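Local coordinates for mbGIPC protein (Monosiga brevicollis, PDB 6X1X), which belongs to the GIPC family and, through the PDZ domain described here, probably binds the C-terminal tails of partner proteins in signalling, at residues Leu18-Ile22 and Ile32-Arg36; Ala27-Phe31 and Leu61-Arg65; Lys7-Lys13 and Ile40-Asn46. All coordinates share one frame; numbering follows the deposited sequence. Where two conformers were deposited one is given.

Interaction 1 of 3, residues Leu18-Ile22 and Ile32-Arg36; sequences LGLTI and IKKIR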
loop_
_atom_site.group_PDB
_atom_site.type_symbol
_atom_site.label_atom_id
_atom_site.label_comp_id
_atom_site.label_asym_id
_atom_site.label_seq_id
_atom_site.Cartn_x
_atom_site.Cartn_y
_atom_site.Cartn_z
ATOM N N LEU A 18 -4.702 -9.042 -3.286
ATOM C CA LEU A 18 -4.971 -7.627 -3.494
ATOM C C LEU A 18 -4.410 -7.093 -4.797
ATOM O O LEU A 18 -4.871 -6.043 -5.260
ATOM C CB LEU A 18 -4.375 -6.806 -2.350
ATOM C CG LEU A 18 -5.022 -7.048 -0.991
ATOM C CD1 LEU A 18 -4.146 -6.471 0.107
ATOM C CD2 LEU A 18 -6.415 -6.435 -0.932
ATOM N N GLY A 19 -3.423 -7.766 -5.386
ATOM C CA GLY A 19 -2.761 -7.276 -6.580
ATOM C C GLY A 19 -1.517 -6.450 -6.339
ATOM O O GLY A 19 -1.003 -5.845 -7.290
ATOM N N LEU A 20 -0.999 -6.411 -5.118
ATOM C CA LEU A 20 0.168 -5.597 -4.806
ATOM C C LEU A 20 1.447 -6.412 -4.881
ATOM O O LEU A 20 1.497 -7.552 -4.404
ATOM C CB LEU A 20 0.079 -5.054 -3.384
ATOM C CG LEU A 20 -1.032 -4.053 -3.120
ATOM C CD1 LEU A 20 -1.058 -3.687 -1.646
ATOM C CD2 LEU A 20 -0.871 -2.809 -3.991
ATOM N N THR A 21 2.495 -5.799 -5.414
ATOM C CA THR A 21 3.863 -6.258 -5.207
ATOM C C THR A 21 4.565 -5.198 -4.378
ATOM O O THR A 21 4.604 -4.027 -4.776
ATOM C CB THR A 21 4.600 -6.417 -6.534
ATOM O OG1 THR A 21 3.895 -7.352 -7.353
ATOM C CG2 THR A 21 6.036 -6.896 -6.313
ATOM N N ILE A 22 5.099 -5.592 -3.237
ATOM C CA ILE A 22 5.753 -4.632 -2.366
ATOM C C ILE A 22 7.178 -5.066 -2.106
ATOM O O ILE A 22 7.521 -6.256 -2.143
ATOM C CB ILE A 22 4.985 -4.384 -1.055
ATOM C CG1 ILE A 22 4.954 -5.638 -0.203
ATOM C CG2 ILE A 22 3.571 -3.895 -1.354
ATOM C CD1 ILE A 22 4.405 -5.387 1.185
ATOM N N ILE A 32 5.189 0.234 -2.760
ATOM C CA ILE A 32 4.438 -0.488 -3.773
ATOM C C ILE A 32 5.252 -0.465 -5.056
ATOM O O ILE A 32 5.456 0.589 -5.667
ATOM C CB ILE A 32 3.047 0.115 -3.974
ATOM C CG1 ILE A 32 2.258 0.010 -2.675
ATOM C CG2 ILE A 32 2.311 -0.600 -5.098
ATOM C CD1 ILE A 32 0.910 0.698 -2.716
ATOM N N LYS A 33 5.713 -1.634 -5.468
ATOM C CA LYS A 33 6.521 -1.776 -6.665
ATOM C C LYS A 33 5.665 -1.990 -7.902
ATOM O O LYS A 33 5.995 -1.480 -8.979
ATOM C CB LYS A 33 7.465 -2.964 -6.476
ATOM C CG LYS A 33 8.575 -3.071 -7.491
ATOM C CD LYS A 33 9.475 -4.250 -7.152
ATOM C CE LYS A 33 10.629 -4.371 -8.134
ATOM N NZ LYS A 33 11.543 -3.197 -8.049
ATOM N N LYS A 34 4.577 -2.750 -7.771
ATOM C CA LYS A 34 3.675 -3.014 -8.883
ATOM C C LYS A 34 2.260 -3.117 -8.351
ATOM O O LYS A 34 2.038 -3.519 -7.204
ATOM C CB LYS A 34 3.999 -4.331 -9.605
ATOM C CG LYS A 34 5.438 -4.442 -10.098
ATOM C CD LYS A 34 5.715 -5.753 -10.818
ATOM C CE LYS A 34 7.141 -5.782 -11.357
ATOM N NZ LYS A 34 7.415 -7.008 -12.162
ATOM N N ILE A 35 1.307 -2.762 -9.204
ATOM C CA ILE A 35 -0.109 -2.973 -8.950
ATOM C C ILE A 35 -0.662 -3.699 -10.161
ATOM O O ILE A 35 -0.654 -3.159 -11.272
ATOM C CB ILE A 35 -0.858 -1.650 -8.720
ATOM C CG1 ILE A 35 -0.281 -0.932 -7.494
ATOM C CG2 ILE A 35 -2.345 -1.934 -8.529
ATOM C CD1 ILE A 35 -0.888 0.447 -7.248
ATOM N N ARG A 36 -1.126 -4.923 -9.957
ATOM C CA ARG A 36 -1.536 -5.763 -11.069
ATOM C C ARG A 36 -2.796 -5.213 -11.726
ATOM O O ARG A 36 -3.731 -4.777 -11.055
ATOM C CB ARG A 36 -1.795 -7.171 -10.553
ATOM C CG ARG A 36 -2.071 -8.199 -11.646
ATOM C CD ARG A 36 -2.195 -9.611 -11.089
ATOM N NE ARG A 36 -0.988 -10.062 -10.404
ATOM C CZ ARG A 36 0.028 -10.675 -10.999
ATOM N NH1 ARG A 36 0.017 -10.887 -12.313
ATOM N NH2 ARG A 36 1.072 -11.059 -10.277
#
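Leu-20 and Ile-35 form a non-hydrogen-bonded pair in an antiparallel hairpin whose two short strands run at 158° to each other. Neighbouring pairs carry the bonds: Arg-36 N donates to Gly-19 O (2.8 Å), and Thr-21 N reaches Lys-34 O at 2.9 Å. At Thr-21 the register slips by one. Its carbonyl O takes Lys-33 N at 2.7 Å and Lys-34 N at 3.3 Å, so two consecutive amides share one acceptor in a classic beta bulge, and beyond it Ile-22 faces Ile-32.

The side chains sort onto two faces. On one, the CD2 methyl of Leu-20 sits 4.0 Å from both Ile-35 CG1 and Ile-32 CG2. The leucine lies alongside Ile-35, pointing the same way, but crosses Ile-32 at a slant. Its CG is placed anti to the carbonyl carbon (chi1 -67°), which carries CD2 across to the two isoleucines. Ile-22 only grazes Ile-32: Ile-22 CG2 lies 4.3 Å from Ile-32 CG1. It also packs on His-66, Val-69 and Ala-70 of helix 66-75 and on Ile-53, while Leu-20 meets Leu-73 of that helix. The other face pairs Thr-21 with Lys-34, CB to CB at 3.8 Å. The extended lysine then carries its ammonium group away from the threonine.

Gly-19 has backbone angles at which a side chain would press on the preceding carbonyl O. With Leu-18 and Leu-20 it belongs to what should be the carboxylate-binding loop of the PDZ fold. Leu-20, Ile-22, Ile-32 and Ile-35 make one face apolar, with Thr-21 and Lys-34 on the other. The backbone polar groups of Leu-20 and Ile-22 are directed away from strand 32-35, consistent with a ligand peptide adding there as a further strand.

Interaction 2 of 3, residues Ala27-Phe31 and Leu61-Arg65; sequences AGYAF and LNGCR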
loop_
_atom_site.group_PDB
_atom_site.type_symbol
_atom_site.label_atom_id
_atom_site.label_comp_id
_atom_site.label_asym_id
_atom_site.label_seq_id
_atom_site.Cartn_x
_atom_site.Cartn_y
_atom_site.Cartn_z
ATOM N N ALA A 27 15.643 0.198 4.581
ATOM C CA ALA A 27 15.389 1.237 5.565
ATOM C C ALA A 27 14.113 1.972 5.183
ATOM O O ALA A 27 13.661 1.918 4.037
ATOM C CB ALA A 27 16.563 2.219 5.668
ATOM N N GLY A 28 13.538 2.668 6.159
ATOM C CA GLY A 28 12.340 3.445 5.911
ATOM C C GLY A 28 11.095 2.591 5.818
ATOM O O GLY A 28 10.896 1.693 6.636
ATOM N N TYR A 29 10.255 2.849 4.822
ATOM C CA TYR A 29 8.977 2.174 4.674
ATOM C C TYR A 29 9.008 1.217 3.490
ATOM O O TYR A 29 9.729 1.429 2.510
ATOM C CB TYR A 29 7.862 3.193 4.436
ATOM C CG TYR A 29 7.646 4.157 5.584
ATOM C CD1 TYR A 29 8.412 5.311 5.708
ATOM C CD2 TYR A 29 6.681 3.905 6.555
ATOM C CE1 TYR A 29 8.213 6.189 6.765
ATOM C CE2 TYR A 29 6.466 4.784 7.606
ATOM C CZ TYR A 29 7.237 5.917 7.705
ATOM O OH TYR A 29 7.029 6.785 8.756
ATOM N N ALA A 30 8.191 0.173 3.573
ATOM C CA ALA A 30 7.959 -0.653 2.401
ATOM C C ALA A 30 7.195 0.164 1.366
ATOM O O ALA A 30 6.479 1.112 1.700
ATOM C CB ALA A 30 7.170 -1.899 2.792
ATOM N N PHE A 31 7.359 -0.194 0.097
ATOM C CA PHE A 31 6.730 0.572 -0.967
ATOM C C PHE A 31 6.105 -0.350 -1.998
ATOM O O PHE A 31 6.428 -1.535 -2.108
ATOM C CB PHE A 31 7.706 1.545 -1.635
ATOM C CG PHE A 31 8.828 0.867 -2.346
ATOM C CD1 PHE A 31 9.988 0.511 -1.675
ATOM C CD2 PHE A 31 8.721 0.573 -3.690
ATOM C CE1 PHE A 31 11.025 -0.124 -2.346
ATOM C CE2 PHE A 31 9.747 -0.056 -4.363
ATOM C CZ PHE A 31 10.897 -0.405 -3.688
ATOM N N LEU A 61 4.118 1.328 10.510
ATOM C CA LEU A 61 4.972 0.409 9.768
ATOM C C LEU A 61 6.312 1.030 9.396
ATOM O O LEU A 61 7.027 0.496 8.539
ATOM C CB LEU A 61 4.237 -0.163 8.555
ATOM C CG LEU A 61 2.986 -0.943 8.965
ATOM C CD1 LEU A 61 2.158 -1.304 7.749
ATOM C CD2 LEU A 61 3.348 -2.194 9.737
ATOM N N ASN A 62 6.674 2.136 10.040
ATOM C CA ASN A 62 8.007 2.693 9.854
ATOM C C ASN A 62 9.070 1.673 10.242
ATOM O O ASN A 62 9.001 1.056 11.307
ATOM C CB ASN A 62 8.147 3.960 10.693
ATOM C CG ASN A 62 9.426 4.716 10.401
ATOM O OD1 ASN A 62 10.069 4.510 9.369
ATOM N ND2 ASN A 62 9.799 5.604 11.310
ATOM N N GLY A 63 10.058 1.490 9.367
ATOM C CA GLY A 63 11.125 0.548 9.610
ATOM C C GLY A 63 10.800 -0.891 9.288
ATOM O O GLY A 63 11.697 -1.739 9.346
ATOM N N CYS A 64 9.555 -1.207 8.944
ATOM C CA CYS A 64 9.176 -2.594 8.728
ATOM C C CYS A 64 9.595 -3.078 7.347
ATOM O O CYS A 64 9.454 -2.368 6.348
ATOM C CB CYS A 64 7.669 -2.753 8.909
ATOM S SG CYS A 64 7.133 -2.424 10.598
ATOM N N ARG A 65 10.083 -4.312 7.294
ATOM C CA ARG A 65 10.483 -4.909 6.031
ATOM C C ARG A 65 9.254 -5.305 5.223
ATOM O O ARG A 65 8.152 -5.488 5.758
ATOM C CB ARG A 65 11.336 -6.151 6.285
ATOM C CG ARG A 65 12.708 -5.866 6.875
ATOM C CD ARG A 65 13.739 -5.585 5.796
ATOM N NE ARG A 65 14.532 -6.767 5.454
ATOM C CZ ARG A 65 14.539 -7.354 4.262
ATOM N NH1 ARG A 65 13.791 -6.878 3.275
ATOM N NH2 ARG A 65 15.303 -8.418 4.058
HETATM O O HOH W 1 11.181 -0.741 5.244
HETATM O O HOH W 2 6.341 0.103 5.752
#
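Tyr-29 and Asn-62 meet with their flat groups nearly parallel: OD1 of Asn-62 lies over one face of the phenol ring near its rim, and the amide runs out toward the hydroxyl, the two planes only 15° apart. Asn-62 OD1 is 3.6 Å from both CZ and CE1 of Tyr-29, while Asn-62 CG sits the same distance from Tyr-29 OH. The asparagine CA also comes within 3.4 Å of Tyr-29 CE2. Asn-62 reaches this place because its CG is anti to the backbone N (chi1 -171°), which lays the amide along the ring.

Beside this contact runs a polar seam. Gly-63 N bonds Gly-28 O at 2.9 Å, a bent contact (133° at the hydrogen) with the donor well above the carbonyl plane. The same carbonyl O also accepts from water 1, at 2.8 Å, and that water donates again to Cys-64 O. Water 2 accepts a hydrogen bond from Ala-30 N and donates one to Leu-61 O (2.9 Å), so direct and water-mediated bonds together join the two backbones.

A type II turn from Leu-61 to Cys-64 sets the shape of the outer partner. Leu-61 O closes it with Cys-64 N, making that oxygen an acceptor for both the turn and water 2, and Gly-63 takes the positive phi that the turn needs. Further out, Asp-60 OD1 holds Asn-62 N, Tyr-29 rests on His-52 and Ala-54 of strand 52-56, and Arg-65 stands at the N-cap position of helix 66-75, its backbone N bonded to Glu-68 OE1. In a PDZ domain this is the junction between the loop joining the second and third strands and the turn that leads into the helix flanking the peptide groove.

Interaction 3 of 3, residues Lys7-Lys13 and Ile40-Asn46; sequences KTVKVIK and IMSRVAN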
loop_
_atom_site.group_PDB
_atom_site.type_symbol
_atom_site.label_atom_id
_atom_site.label_comp_id
_atom_site.label_asym_id
_atom_site.label_seq_id
_atom_site.Cartn_x
_atom_site.Cartn_y
_atom_site.Cartn_z
ATOM N N LYS A 7 -2.127 9.779 2.288
ATOM C CA LYS A 7 -3.419 9.393 1.731
ATOM C C LYS A 7 -3.999 8.231 2.521
ATOM O O LYS A 7 -3.285 7.279 2.849
ATOM C CB LYS A 7 -3.274 8.911 0.284
ATOM C CG LYS A 7 -2.656 9.916 -0.656
ATOM C CD LYS A 7 -2.560 9.355 -2.055
ATOM C CE LYS A 7 -1.571 8.203 -2.148
ATOM N NZ LYS A 7 -1.318 7.915 -3.575
ATOM N N THR A 8 -5.304 8.290 2.779
ATOM C CA THR A 8 -6.020 7.208 3.443
ATOM C C THR A 8 -6.714 6.351 2.394
ATOM O O THR A 8 -7.505 6.857 1.588
ATOM C CB THR A 8 -7.047 7.756 4.429
ATOM O OG1 THR A 8 -6.368 8.440 5.486
ATOM C CG2 THR A 8 -7.870 6.614 5.017
ATOM N N VAL A 9 -6.432 5.057 2.421
ATOM C CA VAL A 9 -6.985 4.091 1.486
ATOM C C VAL A 9 -7.862 3.153 2.308
ATOM O O VAL A 9 -7.395 2.573 3.293
ATOM C CB VAL A 9 -5.855 3.324 0.782
ATOM C CG1 VAL A 9 -6.399 2.269 -0.111
ATOM C CG2 VAL A 9 -4.984 4.287 -0.015
ATOM N N LYS A 10 -9.138 3.028 1.943
ATOM C CA LYS A 10 -10.059 2.124 2.626
ATOM C C LYS A 10 -10.605 1.150 1.600
ATOM O O LYS A 10 -11.254 1.568 0.637
ATOM C CB LYS A 10 -11.202 2.876 3.306
ATOM C CG LYS A 10 -12.056 1.984 4.181
ATOM C CD LYS A 10 -12.775 2.777 5.265
ATOM C CE LYS A 10 -14.272 2.826 5.017
ATOM N NZ LYS A 10 -15.029 3.330 6.205
ATOM N N VAL A 11 -10.366 -0.143 1.832
ATOM C CA VAL A 11 -10.428 -1.180 0.807
ATOM C C VAL A 11 -11.169 -2.373 1.380
ATOM O O VAL A 11 -10.985 -2.722 2.549
ATOM C CB VAL A 11 -9.005 -1.618 0.387
ATOM C CG1 VAL A 11 -9.057 -2.723 -0.633
ATOM C CG2 VAL A 11 -8.250 -0.463 -0.172
ATOM N N ILE A 12 -11.974 -3.029 0.558
ATOM C CA ILE A 12 -12.572 -4.308 0.925
ATOM C C ILE A 12 -11.735 -5.420 0.312
ATOM O O ILE A 12 -11.553 -5.475 -0.910
ATOM C CB ILE A 12 -14.033 -4.401 0.470
ATOM C CG1 ILE A 12 -14.869 -3.376 1.235
ATOM C CG2 ILE A 12 -14.554 -5.798 0.703
ATOM C CD1 ILE A 12 -16.347 -3.461 0.962
ATOM N N LYS A 13 -11.232 -6.318 1.155
ATOM C CA LYS A 13 -10.433 -7.441 0.671
ATOM C C LYS A 13 -11.403 -8.552 0.296
ATOM O O LYS A 13 -11.690 -9.448 1.092
ATOM C CB LYS A 13 -9.438 -7.878 1.736
ATOM C CG LYS A 13 -8.496 -8.963 1.256
ATOM C CD LYS A 13 -7.468 -9.322 2.320
ATOM C CE LYS A 13 -6.618 -10.490 1.866
ATOM N NZ LYS A 13 -5.691 -10.959 2.930
ATOM N N ILE A 40 -7.952 -5.734 -7.116
ATOM C CA ILE A 40 -8.552 -4.881 -6.098
ATOM C C ILE A 40 -7.801 -3.556 -6.014
ATOM O O ILE A 40 -8.402 -2.476 -5.987
ATOM C CB ILE A 40 -8.580 -5.612 -4.747
ATOM C CG1 ILE A 40 -9.547 -6.801 -4.804
ATOM C CG2 ILE A 40 -8.980 -4.651 -3.652
ATOM C CD1 ILE A 40 -9.429 -7.735 -3.616
ATOM N N MET A 41 -6.471 -3.608 -5.993
ATOM C CA MET A 41 -5.733 -2.370 -5.783
ATOM C C MET A 41 -5.605 -1.530 -7.047
ATOM O O MET A 41 -5.476 -0.306 -6.946
ATOM C CB MET A 41 -4.391 -2.639 -5.105
ATOM C CG MET A 41 -4.532 -3.227 -3.692
ATOM S SD MET A 41 -5.418 -2.230 -2.460
ATOM C CE MET A 41 -4.423 -0.744 -2.459
ATOM N N SER A 42 -5.663 -2.129 -8.239
ATOM C CA SER A 42 -5.720 -1.291 -9.436
ATOM C C SER A 42 -6.998 -0.463 -9.464
ATOM O O SER A 42 -7.027 0.621 -10.063
ATOM C CB SER A 42 -5.591 -2.112 -10.714
ATOM O OG SER A 42 -6.771 -2.845 -10.980
ATOM N N ARG A 43 -8.048 -0.938 -8.800
ATOM C CA ARG A 43 -9.327 -0.240 -8.764
ATOM C C ARG A 43 -9.417 0.801 -7.659
ATOM O O ARG A 43 -10.412 1.545 -7.604
ATOM C CB ARG A 43 -10.486 -1.238 -8.659
ATOM C CG ARG A 43 -10.729 -1.977 -9.960
ATOM C CD ARG A 43 -11.945 -2.881 -9.885
ATOM N NE ARG A 43 -11.687 -4.120 -9.162
ATOM C CZ ARG A 43 -11.168 -5.206 -9.723
ATOM N NH1 ARG A 43 -10.838 -5.199 -11.001
ATOM N NH2 ARG A 43 -10.979 -6.298 -8.999
ATOM N N VAL A 44 -8.415 0.906 -6.796
ATOM C CA VAL A 44 -8.432 1.914 -5.741
ATOM C C VAL A 44 -7.972 3.245 -6.330
ATOM O O VAL A 44 -6.868 3.356 -6.873
ATOM C CB VAL A 44 -7.556 1.484 -4.558
ATOM C CG1 VAL A 44 -7.406 2.628 -3.569
ATOM C CG2 VAL A 44 -8.152 0.254 -3.875
ATOM N N ALA A 45 -8.825 4.266 -6.215
ATOM C CA ALA A 45 -8.609 5.510 -6.951
ATOM C C ALA A 45 -7.324 6.216 -6.550
ATOM O O ALA A 45 -6.694 6.864 -7.392
ATOM C CB ALA A 45 -9.791 6.458 -6.746
ATOM N N ASN A 46 -6.929 6.120 -5.283
ATOM C CA ASN A 46 -5.887 6.978 -4.729
ATOM C C ASN A 46 -4.657 6.208 -4.244
ATOM O O ASN A 46 -4.010 6.624 -3.280
ATOM C CB ASN A 46 -6.457 7.856 -3.612
ATOM C CG ASN A 46 -6.971 7.045 -2.428
ATOM O OD1 ASN A 46 -7.318 5.872 -2.559
ATOM N ND2 ASN A 46 -7.021 7.674 -1.257
#
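Segment 7-13, most of it strand, runs past segment 40-46, whose residues come up beside it in reverse order, from Ile-40 by Lys-13 to Asn-46 by Val-9. Val-9 CA and Asn-46 CA are 6.9 Å apart, Val-11 CA and Val-44 CA 7.5 Å. Residues 40-43 are helical in their angles, and a type I turn from Met-41 to Val-44 bends the loop back to the strand. Val-11 presses CG1 on Ile-40 CG2 (3.6 Å). The side chains of Val-11 and Val-44 cross at about a right angle, CG2 to CG2 3.8 Å. Val-9 CG1 meets Val-44 CG1 at 3.6 Å. In this PDZ fold the loop thus packs on the edge strand of the larger sheet, where the short first helix commonly lies.

Polar contacts finish the far end. Asn-46, its CG between backbone N and carbonyl carbon (chi1 63°), slides past Val-9, and its ND2 donates to Thr-8 O at 3.0 Å, from well above the carbonyl plane. A leucine in place of Asn-46 would probably leave Thr-8 O without this amide donor and lose the side-chain tie between strand and loop. Lys-7 NZ bonds Asn-46 O weakly (3.0 Å), its salt bridges going to Asp-51 and Glu-88.

How the interactions relate
All three contacts lie in one small PDZ domain. Interaction 1 is the two-stranded hairpin of 20-23 and 31-35; interaction 2 joins the loop between those strands to the turn before helix 66-75, their centres about 15 Å apart; interaction 3 sets edge strand 6-12 of the four-stranded sheet against the loop after the hairpin, its centre about 12 Å from that of interaction 1. Along the chain, interaction 1 is nested inside interaction 3, and interaction 2 crosses both. Leu-18 O probably bonds Met-41 N, and Ile-22 packs on Phe-31 O. Interactions 2 and 3 lie on opposite sides of the chain's centre without touching, so the hairpin links the helix-side loops to the edge of the larger sheet.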